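Long-range contacts in oligopeptide-binding protein oppA (Lactococcus lactis, PDB 3DRF), which binds oligopeptides for the OppABCDF ABC transporter, which takes up peptides longer than three residues and is essential for growth in milk: residues Y255-V264 with K271-Q282; M300-N308 with W466-S477. One frame throughout, in Å; residues are numbered along the deposited sequence. Where two conformers were deposited one is given.

Contact 1 of 2, residues Y255-V264 with K271-Q282; sequences YEVVSTAKSV and KYDIINGMVSSQ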
loop_
_atom_site.group_PDB
_atom_site.type_symbol
_atom_site.label_atom_id
_atom_site.label_comp_id
_atom_site.label_asym_id
_atom_site.label_seq_id
_atom_site.Cartn_x
_atom_site.Cartn_y
_atom_site.Cartn_z
ATOM N N TYR A 255 -17.395 -10.582 7.919
ATOM C CA TYR A 255 -15.969 -10.230 7.847
ATOM C C TYR A 255 -15.693 -9.274 9.004
ATOM O O TYR A 255 -16.290 -8.242 9.061
ATOM C CB TYR A 255 -15.632 -9.597 6.480
ATOM C CG TYR A 255 -14.243 -9.921 5.909
ATOM C CD1 TYR A 255 -13.126 -9.970 6.697
ATOM C CD2 TYR A 255 -14.082 -10.169 4.593
ATOM C CE1 TYR A 255 -11.885 -10.244 6.164
ATOM C CE2 TYR A 255 -12.843 -10.455 4.058
ATOM C CZ TYR A 255 -11.760 -10.498 4.861
ATOM O OH TYR A 255 -10.542 -10.824 4.344
ATOM N N GLU A 256 -14.822 -9.682 9.930
ATOM C CA GLU A 256 -14.611 -8.996 11.200
ATOM C C GLU A 256 -13.145 -8.688 11.427
ATOM O O GLU A 256 -12.331 -9.478 11.040
ATOM C CB GLU A 256 -15.144 -9.858 12.402
ATOM C CG GLU A 256 -16.605 -10.278 12.312
ATOM C CD GLU A 256 -17.086 -10.957 13.581
ATOM O OE1 GLU A 256 -16.330 -11.381 14.435
ATOM O OE2 GLU A 256 -18.289 -11.031 13.661
ATOM N N VAL A 257 -12.782 -7.746 12.228
ATOM C CA VAL A 257 -11.400 -7.663 12.701
ATOM C C VAL A 257 -11.252 -8.553 13.937
ATOM O O VAL A 257 -12.226 -8.827 14.645
ATOM C CB VAL A 257 -10.891 -6.212 12.972
ATOM C CG1 VAL A 257 -10.753 -5.432 11.654
ATOM C CG2 VAL A 257 -11.774 -5.488 13.977
ATOM N N VAL A 258 -10.067 -9.090 14.114
ATOM C CA VAL A 258 -9.656 -9.852 15.287
ATOM C C VAL A 258 -8.244 -9.476 15.723
ATOM O O VAL A 258 -7.373 -9.227 14.890
ATOM C CB VAL A 258 -9.716 -11.369 15.025
ATOM C CG1 VAL A 258 -8.724 -11.758 13.939
ATOM C CG2 VAL A 258 -9.444 -12.139 16.307
ATOM N N SER A 259 -8.036 -9.232 17.029
ATOM C CA SER A 259 -6.741 -8.772 17.517
ATOM C C SER A 259 -5.660 -9.835 17.353
ATOM O O SER A 259 -5.953 -11.028 17.227
ATOM C CB SER A 259 -6.817 -8.400 18.988
ATOM O OG SER A 259 -6.950 -9.562 19.781
ATOM N N THR A 260 -4.409 -9.407 17.368
ATOM C CA THR A 260 -3.302 -10.337 17.282
ATOM C C THR A 260 -3.291 -11.321 18.458
ATOM O O THR A 260 -3.048 -12.509 18.264
ATOM C CB THR A 260 -1.999 -9.558 17.211
ATOM O OG1 THR A 260 -2.140 -8.537 16.212
ATOM C CG2 THR A 260 -0.850 -10.471 16.867
ATOM N N ALA A 261 -3.612 -10.839 19.655
ATOM C CA ALA A 261 -3.567 -11.682 20.888
ATOM C C ALA A 261 -4.703 -12.679 20.969
ATOM O O ALA A 261 -4.590 -13.642 21.657
ATOM C CB ALA A 261 -3.584 -10.773 22.123
ATOM N N LYS A 262 -5.766 -12.460 20.222
ATOM C CA LYS A 262 -6.937 -13.346 20.237
ATOM C C LYS A 262 -7.047 -14.275 19.015
ATOM O O LYS A 262 -7.905 -15.065 18.945
ATOM C CB LYS A 262 -8.233 -12.549 20.447
ATOM C CG LYS A 262 -8.285 -11.859 21.845
ATOM C CD LYS A 262 -9.521 -11.026 22.064
ATOM C CE LYS A 262 -9.554 -10.518 23.499
ATOM N NZ LYS A 262 -9.762 -11.712 24.326
ATOM N N SER A 263 -6.137 -14.133 18.071
ATOM C CA SER A 263 -6.265 -14.847 16.790
ATOM C C SER A 263 -6.145 -16.387 16.864
ATOM O O SER A 263 -6.944 -17.061 16.323
ATOM C CB SER A 263 -5.255 -14.312 15.759
ATOM O OG SER A 263 -5.635 -12.999 15.337
ATOM N N VAL A 264 -5.105 -16.883 17.504
ATOM C CA VAL A 264 -4.904 -18.340 17.583
ATOM C C VAL A 264 -6.094 -19.031 18.324
ATOM O O VAL A 264 -6.570 -20.006 17.905
ATOM C CB VAL A 264 -3.487 -18.694 18.208
ATOM C CG1 VAL A 264 -3.399 -20.194 18.473
ATOM C CG2 VAL A 264 -2.397 -18.213 17.256
ATOM N N LYS A 271 -14.090 -19.951 15.695
ATOM C CA LYS A 271 -14.779 -18.682 15.584
ATOM C C LYS A 271 -14.753 -18.125 14.135
ATOM O O LYS A 271 -15.695 -17.497 13.716
ATOM C CB LYS A 271 -14.176 -17.671 16.547
ATOM C CG LYS A 271 -14.868 -16.280 16.660
ATOM C CD LYS A 271 -14.311 -15.490 17.822
ATOM C CE LYS A 271 -14.710 -14.035 17.802
ATOM N NZ LYS A 271 -16.056 -13.923 18.126
ATOM N N TYR A 272 -13.666 -18.395 13.416
ATOM C CA TYR A 272 -13.505 -17.992 12.007
ATOM C C TYR A 272 -13.132 -19.174 11.144
ATOM O O TYR A 272 -12.349 -19.987 11.561
ATOM C CB TYR A 272 -12.461 -16.869 11.883
ATOM C CG TYR A 272 -12.854 -15.654 12.709
ATOM C CD1 TYR A 272 -13.991 -14.904 12.380
ATOM C CD2 TYR A 272 -12.118 -15.238 13.801
ATOM C CE1 TYR A 272 -14.344 -13.833 13.101
ATOM C CE2 TYR A 272 -12.508 -14.150 14.533
ATOM C CZ TYR A 272 -13.612 -13.448 14.178
ATOM O OH TYR A 272 -14.025 -12.360 14.893
ATOM N N ASP A 273 -13.658 -19.230 9.947
ATOM C CA ASP A 273 -13.251 -20.189 8.936
ATOM C C ASP A 273 -11.921 -19.828 8.305
ATOM O O ASP A 273 -11.166 -20.685 7.930
ATOM C CB ASP A 273 -14.303 -20.313 7.827
ATOM C CG ASP A 273 -15.633 -20.806 8.332
ATOM O OD1 ASP A 273 -15.628 -21.918 8.876
ATOM O OD2 ASP A 273 -16.641 -20.149 8.178
ATOM N N ILE A 274 -11.669 -18.537 8.163
ATOM C CA ILE A 274 -10.458 -18.007 7.485
ATOM C C ILE A 274 -10.022 -16.799 8.287
ATOM O O ILE A 274 -10.851 -16.027 8.655
ATOM C CB ILE A 274 -10.828 -17.566 6.061
ATOM C CG1 ILE A 274 -11.365 -18.748 5.207
ATOM C CG2 ILE A 274 -9.643 -16.865 5.386
ATOM C CD1 ILE A 274 -11.857 -18.355 3.861
ATOM N N ILE A 275 -8.713 -16.633 8.519
ATOM C CA ILE A 275 -8.138 -15.363 8.984
ATOM C C ILE A 275 -7.001 -14.911 8.072
ATOM O O ILE A 275 -6.092 -15.628 7.827
ATOM C CB ILE A 275 -7.612 -15.434 10.461
ATOM C CG1 ILE A 275 -8.702 -15.993 11.433
ATOM C CG2 ILE A 275 -7.120 -14.049 10.870
ATOM C CD1 ILE A 275 -8.250 -16.104 12.854
ATOM N N ASN A 276 -7.157 -13.706 7.549
ATOM C CA ASN A 276 -6.150 -13.061 6.682
ATOM C C ASN A 276 -5.313 -12.071 7.471
ATOM O O ASN A 276 -5.753 -11.536 8.447
ATOM C CB ASN A 276 -6.867 -12.378 5.493
ATOM C CG ASN A 276 -7.442 -13.408 4.530
ATOM O OD1 ASN A 276 -6.731 -14.273 4.079
ATOM N ND2 ASN A 276 -8.731 -13.318 4.264
ATOM N N GLY A 277 -4.107 -11.853 7.000
ATOM C CA GLY A 277 -3.195 -10.882 7.606
ATOM C C GLY A 277 -2.459 -11.291 8.863
ATOM O O GLY A 277 -1.930 -10.474 9.530
ATOM N N MET A 278 -2.433 -12.589 9.153
ATOM C CA MET A 278 -1.772 -13.024 10.385
ATOM C C MET A 278 -0.266 -12.839 10.361
ATOM O O MET A 278 0.345 -13.088 9.368
ATOM C CB MET A 278 -2.116 -14.489 10.705
ATOM C CG MET A 278 -3.580 -14.659 11.087
ATOM S SD MET A 278 -3.954 -16.377 11.589
ATOM C CE MET A 278 -3.086 -16.489 13.181
ATOM N N VAL A 279 0.274 -12.402 11.490
ATOM C CA VAL A 279 1.697 -12.101 11.645
ATOM C C VAL A 279 2.558 -13.391 11.529
ATOM O O VAL A 279 2.157 -14.477 11.893
ATOM C CB VAL A 279 1.992 -11.393 12.993
ATOM C CG1 VAL A 279 1.494 -9.924 12.937
ATOM C CG2 VAL A 279 1.468 -12.159 14.218
ATOM N N SER A 280 3.767 -13.206 11.048
ATOM C CA SER A 280 4.707 -14.302 10.852
ATOM C C SER A 280 5.025 -15.066 12.142
ATOM O O SER A 280 5.267 -16.265 12.096
ATOM C CB SER A 280 6.006 -13.762 10.256
ATOM O OG SER A 280 5.794 -13.243 8.947
ATOM N N SER A 281 4.978 -14.384 13.280
ATOM C CA SER A 281 5.360 -15.018 14.560
ATOM C C SER A 281 4.374 -16.117 15.008
ATOM O O SER A 281 4.712 -16.913 15.819
ATOM C CB SER A 281 5.512 -13.997 15.669
ATOM O OG SER A 281 4.282 -13.334 15.918
ATOM N N GLN A 282 3.159 -16.110 14.482
ATOM C CA GLN A 282 2.157 -17.120 14.805
ATOM C C GLN A 282 2.106 -18.322 13.879
ATOM O O GLN A 282 1.332 -19.185 14.042
ATOM C CB GLN A 282 0.765 -16.413 14.850
ATOM C CG GLN A 282 0.631 -15.415 16.022
ATOM C CD GLN A 282 -0.594 -14.569 15.950
ATOM O OE1 GLN A 282 -1.271 -14.523 14.970
ATOM N NE2 GLN A 282 -0.847 -13.886 17.013
HETATM O O HOH W 1 -17.409 -13.578 15.836
HETATM O O HOH W 2 -13.040 -10.496 16.718
#

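Contact 2 of 2, residues M300-N308 with W466-S477; sequences MYISLMYYN and WDITDGSWSLAS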
loop_
_atom_site.group_PDB
_atom_site.type_symbol
_atom_site.label_atom_id
_atom_site.label_comp_id
_atom_site.label_asym_id
_atom_site.label_seq_id
_atom_site.Cartn_x
_atom_site.Cartn_y
_atom_site.Cartn_z
ATOM N N MET A 300 3.172 -9.482 -2.068
ATOM C CA MET A 300 3.533 -8.321 -2.864
ATOM C C MET A 300 3.690 -7.193 -1.824
ATOM O O MET A 300 2.751 -6.524 -1.490
ATOM C CB MET A 300 2.430 -8.023 -3.851
ATOM C CG MET A 300 2.995 -7.433 -5.122
ATOM S SD MET A 300 1.971 -8.017 -6.486
ATOM C CE MET A 300 0.512 -7.476 -5.795
ATOM N N TYR A 301 4.878 -7.180 -1.208
ATOM C CA TYR A 301 5.101 -6.478 0.091
ATOM C C TYR A 301 6.525 -5.988 0.225
ATOM O O TYR A 301 7.447 -6.628 -0.197
ATOM C CB TYR A 301 4.809 -7.481 1.239
ATOM C CG TYR A 301 5.085 -7.017 2.687
ATOM C CD1 TYR A 301 4.090 -6.495 3.460
ATOM C CD2 TYR A 301 6.347 -7.142 3.248
ATOM C CE1 TYR A 301 4.349 -6.147 4.803
ATOM C CE2 TYR A 301 6.603 -6.786 4.527
ATOM C CZ TYR A 301 5.599 -6.291 5.289
ATOM O OH TYR A 301 5.829 -5.946 6.589
ATOM N N ILE A 302 6.642 -4.858 0.922
ATOM C CA ILE A 302 7.935 -4.383 1.414
ATOM C C ILE A 302 7.683 -3.679 2.716
ATOM O O ILE A 302 6.719 -2.933 2.891
ATOM C CB ILE A 302 8.639 -3.405 0.386
ATOM C CG1 ILE A 302 10.053 -2.965 0.806
ATOM C CG2 ILE A 302 7.822 -2.110 0.097
ATOM C CD1 ILE A 302 11.009 -4.082 0.847
ATOM N N SER A 303 8.579 -3.926 3.656
ATOM C CA SER A 303 8.743 -3.050 4.834
ATOM C C SER A 303 10.072 -2.278 4.742
ATOM O O SER A 303 10.989 -2.745 4.190
ATOM C CB SER A 303 8.595 -3.771 6.174
ATOM O OG SER A 303 9.640 -4.757 6.306
ATOM N N LEU A 304 10.074 -1.104 5.345
ATOM C CA LEU A 304 11.185 -0.173 5.217
ATOM C C LEU A 304 11.177 0.821 6.347
ATOM O O LEU A 304 10.201 1.121 6.915
ATOM C CB LEU A 304 11.186 0.538 3.833
ATOM C CG LEU A 304 10.090 1.589 3.661
ATOM C CD1 LEU A 304 10.421 2.343 2.362
ATOM C CD2 LEU A 304 8.646 0.959 3.576
ATOM N N MET A 305 12.376 1.254 6.658
ATOM C CA MET A 305 12.569 2.282 7.640
ATOM C C MET A 305 12.698 3.662 6.935
ATOM O O MET A 305 13.462 3.852 6.033
ATOM C CB MET A 305 13.871 1.951 8.411
ATOM C CG MET A 305 14.194 2.962 9.549
ATOM S SD MET A 305 15.471 2.336 10.719
ATOM C CE MET A 305 16.912 2.209 9.601
ATOM N N TYR A 306 11.916 4.620 7.399
ATOM C CA TYR A 306 11.876 5.986 6.876
ATOM C C TYR A 306 12.603 6.959 7.779
ATOM O O TYR A 306 12.505 6.861 8.987
ATOM C CB TYR A 306 10.414 6.491 6.846
ATOM C CG TYR A 306 9.572 5.929 5.702
ATOM C CD1 TYR A 306 9.454 6.615 4.466
ATOM C CD2 TYR A 306 8.907 4.734 5.823
ATOM C CE1 TYR A 306 8.681 6.136 3.416
ATOM C CE2 TYR A 306 8.118 4.252 4.772
ATOM C CZ TYR A 306 8.019 4.955 3.596
ATOM O OH TYR A 306 7.256 4.413 2.580
ATOM N N TYR A 307 13.241 7.942 7.154
ATOM C CA TYR A 307 13.808 9.117 7.857
ATOM C C TYR A 307 12.986 10.367 7.487
ATOM O O TYR A 307 12.692 10.585 6.336
ATOM C CB TYR A 307 15.256 9.292 7.440
ATOM C CG TYR A 307 16.174 8.123 7.809
ATOM C CD1 TYR A 307 16.202 7.580 9.104
ATOM C CD2 TYR A 307 16.997 7.563 6.837
ATOM C CE1 TYR A 307 17.059 6.539 9.426
ATOM C CE2 TYR A 307 17.881 6.524 7.141
ATOM C CZ TYR A 307 17.885 6.032 8.444
ATOM O OH TYR A 307 18.752 5.036 8.781
ATOM N N ASN A 308 12.741 11.214 8.474
ATOM C CA ASN A 308 11.944 12.418 8.254
ATOM C C ASN A 308 12.886 13.546 7.837
ATOM O O ASN A 308 13.663 14.041 8.618
ATOM C CB ASN A 308 11.190 12.759 9.550
ATOM C CG ASN A 308 10.143 13.840 9.343
ATOM O OD1 ASN A 308 9.821 14.209 8.269
ATOM N ND2 ASN A 308 9.609 14.327 10.439
ATOM N N TRP A 466 9.065 13.529 14.733
ATOM C CA TRP A 466 9.642 12.197 14.617
ATOM C C TRP A 466 10.839 12.263 13.654
ATOM O O TRP A 466 10.922 13.096 12.806
ATOM C CB TRP A 466 8.594 11.155 14.152
ATOM C CG TRP A 466 8.106 11.424 12.720
ATOM C CD1 TRP A 466 7.126 12.276 12.344
ATOM C CD2 TRP A 466 8.580 10.780 11.520
ATOM N NE1 TRP A 466 6.946 12.219 10.962
ATOM C CE2 TRP A 466 7.841 11.319 10.448
ATOM C CE3 TRP A 466 9.566 9.837 11.256
ATOM C CZ2 TRP A 466 8.067 10.950 9.126
ATOM C CZ3 TRP A 466 9.796 9.485 9.947
ATOM C CH2 TRP A 466 9.033 10.018 8.899
ATOM N N ASP A 467 11.760 11.328 13.871
ATOM C CA ASP A 467 12.935 11.183 13.036
ATOM C C ASP A 467 13.016 9.877 12.233
ATOM O O ASP A 467 13.412 9.908 11.096
ATOM C CB ASP A 467 14.212 11.314 13.907
ATOM C CG ASP A 467 14.282 12.662 14.615
ATOM O OD1 ASP A 467 14.333 13.629 13.885
ATOM O OD2 ASP A 467 14.278 12.676 15.842
ATOM N N ILE A 468 12.681 8.773 12.888
ATOM C CA ILE A 468 12.746 7.426 12.276
ATOM C C ILE A 468 11.366 6.825 12.489
ATOM O O ILE A 468 10.786 6.959 13.526
ATOM C CB ILE A 468 13.773 6.534 13.020
ATOM C CG1 ILE A 468 15.193 7.162 13.021
ATOM C CG2 ILE A 468 13.841 5.091 12.400
ATOM C CD1 ILE A 468 16.153 6.439 14.050
ATOM N N THR A 469 10.849 6.127 11.483
ATOM C CA THR A 469 9.644 5.305 11.631
ATOM C C THR A 469 9.805 4.091 10.705
ATOM O O THR A 469 10.659 4.023 9.919
ATOM C CB THR A 469 8.331 6.126 11.405
ATOM O OG1 THR A 469 7.234 5.349 11.923
ATOM C CG2 THR A 469 8.076 6.337 9.918
ATOM N N ASP A 470 8.877 3.154 10.860
ATOM C CA ASP A 470 8.774 1.938 10.033
ATOM C C ASP A 470 7.466 1.979 9.288
ATOM O O ASP A 470 6.461 2.260 9.872
ATOM C CB ASP A 470 8.772 0.691 10.930
ATOM C CG ASP A 470 10.043 0.569 11.767
ATOM O OD1 ASP A 470 11.114 0.696 11.170
ATOM O OD2 ASP A 470 9.938 0.346 12.945
ATOM N N GLY A 471 7.532 1.742 7.980
ATOM C CA GLY A 471 6.335 1.596 7.174
ATOM C C GLY A 471 6.309 0.193 6.559
ATOM O O GLY A 471 7.272 -0.509 6.502
ATOM N N SER A 472 5.133 -0.215 6.142
ATOM C CA SER A 472 4.951 -1.478 5.418
ATOM C C SER A 472 3.919 -1.216 4.331
ATOM O O SER A 472 2.984 -0.435 4.542
ATOM C CB SER A 472 4.456 -2.594 6.341
ATOM O OG SER A 472 5.426 -2.944 7.319
ATOM N N TRP A 473 4.090 -1.859 3.176
ATOM C CA TRP A 473 3.189 -1.682 2.059
ATOM C C TRP A 473 2.754 -3.004 1.482
ATOM O O TRP A 473 3.574 -3.887 1.236
ATOM C CB TRP A 473 3.868 -0.900 0.926
ATOM C CG TRP A 473 4.244 0.495 1.288
ATOM C CD1 TRP A 473 5.466 0.939 1.724
ATOM C CD2 TRP A 473 3.391 1.636 1.249
ATOM N NE1 TRP A 473 5.409 2.293 1.960
ATOM C CE2 TRP A 473 4.151 2.748 1.664
ATOM C CE3 TRP A 473 2.057 1.833 0.881
ATOM C CZ2 TRP A 473 3.613 4.039 1.729
ATOM C CZ3 TRP A 473 1.524 3.115 0.954
ATOM C CH2 TRP A 473 2.297 4.190 1.389
ATOM N N SER A 474 1.447 -3.131 1.255
ATOM C CA SER A 474 0.913 -4.093 0.310
ATOM C C SER A 474 0.969 -3.388 -1.041
ATOM O O SER A 474 0.131 -2.537 -1.349
ATOM C CB SER A 474 -0.512 -4.481 0.677
ATOM O OG SER A 474 -0.526 -5.321 1.817
ATOM N N LEU A 475 1.968 -3.745 -1.817
ATOM C CA LEU A 475 2.326 -3.044 -3.035
ATOM C C LEU A 475 1.325 -3.276 -4.182
ATOM O O LEU A 475 0.724 -4.289 -4.286
ATOM C CB LEU A 475 3.725 -3.479 -3.503
ATOM C CG LEU A 475 4.904 -3.078 -2.614
ATOM C CD1 LEU A 475 6.160 -3.842 -3.037
ATOM C CD2 LEU A 475 5.148 -1.583 -2.624
ATOM N N ALA A 476 1.250 -2.259 -5.058
ATOM C CA ALA A 476 0.524 -2.384 -6.318
ATOM C C ALA A 476 1.180 -3.490 -7.142
ATOM O O ALA A 476 2.336 -3.726 -7.012
ATOM C CB ALA A 476 0.602 -1.032 -7.103
ATOM N N SER A 477 0.386 -4.135 -7.964
ATOM C CA SER A 477 0.864 -5.299 -8.711
ATOM C C SER A 477 1.656 -4.975 -9.965
ATOM O O SER A 477 1.714 -5.767 -10.839
ATOM C CB SER A 477 -0.268 -6.285 -9.032
ATOM O OG SER A 477 -1.287 -5.641 -9.728
HETATM O O HOH W 3 0.104 -6.415 -2.301
#

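Contact 1 of 2, residues Y255-V264 with K271-Q282
From Glu256 opposite Tyr272 to Val264 opposite Gln282 the two backbones run the same way without bonding directly to each other, their CA atoms 9.1 Å apart at the first pair and 7.7 Å at the last. Strand 34-40 fills the space between strands 252-258 and 274-276, parallel to both, so the link through helix 263-268 is a beta-alpha-beta crossover that skips one strand. Tyr272 reaches across to the first strand and donates a hydrogen bond to Glu256, OH to OE1 2.5 Å. The oxygen is met on its anti side, with carboxylate and ring planes 77° apart. Water 2 donates to the same hydroxyl and to Val257 O, while water 1 donates to Glu256 OE1 and accepts from Lys271 NZ, bridging charges that stay 4.5 Å apart between OE1 and NZ. With a phenylalanine in place of Tyr272, Glu256 OE1 would probably lose its direct partner in the second segment, and water 2 one of its two acceptors. Farther along the ring, at CE2, Val258 slides past, and its CG1 meets Ile275 CG2 at 4.2 Å, the two side chains crossing at about a right angle. Asn276 ND2 donates to Tyr255 OH over 3.1 Å, bent to 148°, while its OD1 is hydrogen-bonded to Thr546 OG1. At the far end Gln282, extended beyond CG (chi2 170°), brings NE2 to Thr260 O at 2.9 Å, from above the carbonyl plane, and Gln282 OE1 is hydrogen-bonded to Gln40 NE2. Met278 CE packs on Ser263 CB close by. Between these two segments, then, side chains and water make the direct ties round a small apolar centre, while strand 34-40 supplies backbone pairing, and the water-bridged lysine is likely to help keep Glu256 charged.

Contact 2 of 2, residues M300-N308 with W466-S477
Met300 O is held by Leu475 N at 2.9 Å, from above the carbonyl plane, and by water 3, which also donates to Leu475 O; Ser474 CA adds a CA-H...O contact. Beyond it an antiparallel ladder runs from Tyr301 with Ser474 to Tyr307 with Ile468. Over the face that carries Ile302, Leu304 and Tyr306, the indole of Trp473 turns its NE1 to Tyr306 OH, 2.9 Å away in the indole plane, with the N-H bond at 159°; Leu304 CD2 touches the same ring edge at CD1. Gly471 leaves room for the Tyr306 ring, since a CB there would run into CE2. At the other end the Asn308 amide stacks on Trp466, planes 8° apart, with Asn308 CB 3.4 Å from the centroid of the six-membered ring in a CH-pi contact. Asn308 CG lies anti to the backbone N (chi1 -169°), which brings Asn308 ND2 to 3.0 Å from Trp466 O; Ala463 O is its second acceptor. Tyr301 OH and Ser472 OG are hydrogen-bonded to the backbone of the bound peptide, and Trp473 and Ser474 pair with it as an antiparallel strand: beta augmentation in the ligand site of a peptide-binding protein.

Going from the N terminus, the chain first meets contact 1, where only six residues, mostly helix 263-268, separate the two segments and a short crossover loop closes within the five-stranded mixed sheet. Strand 292-307 then begins, and contact 2 closes a far longer loop, returning after 157 residues to lay strand 468-474 beside it. The two contacts are in series, neither nested nor crossed; the centres of contact 1 and contact 2 lie about 22 Å apart. Their nearest atoms are about 8 Å apart, so they do not touch. Strand 536-549, from late in the chain, joins them: it pairs with 292-307 in the larger sheet and packs against Ile274, Met278 and Gln282 of contact 1.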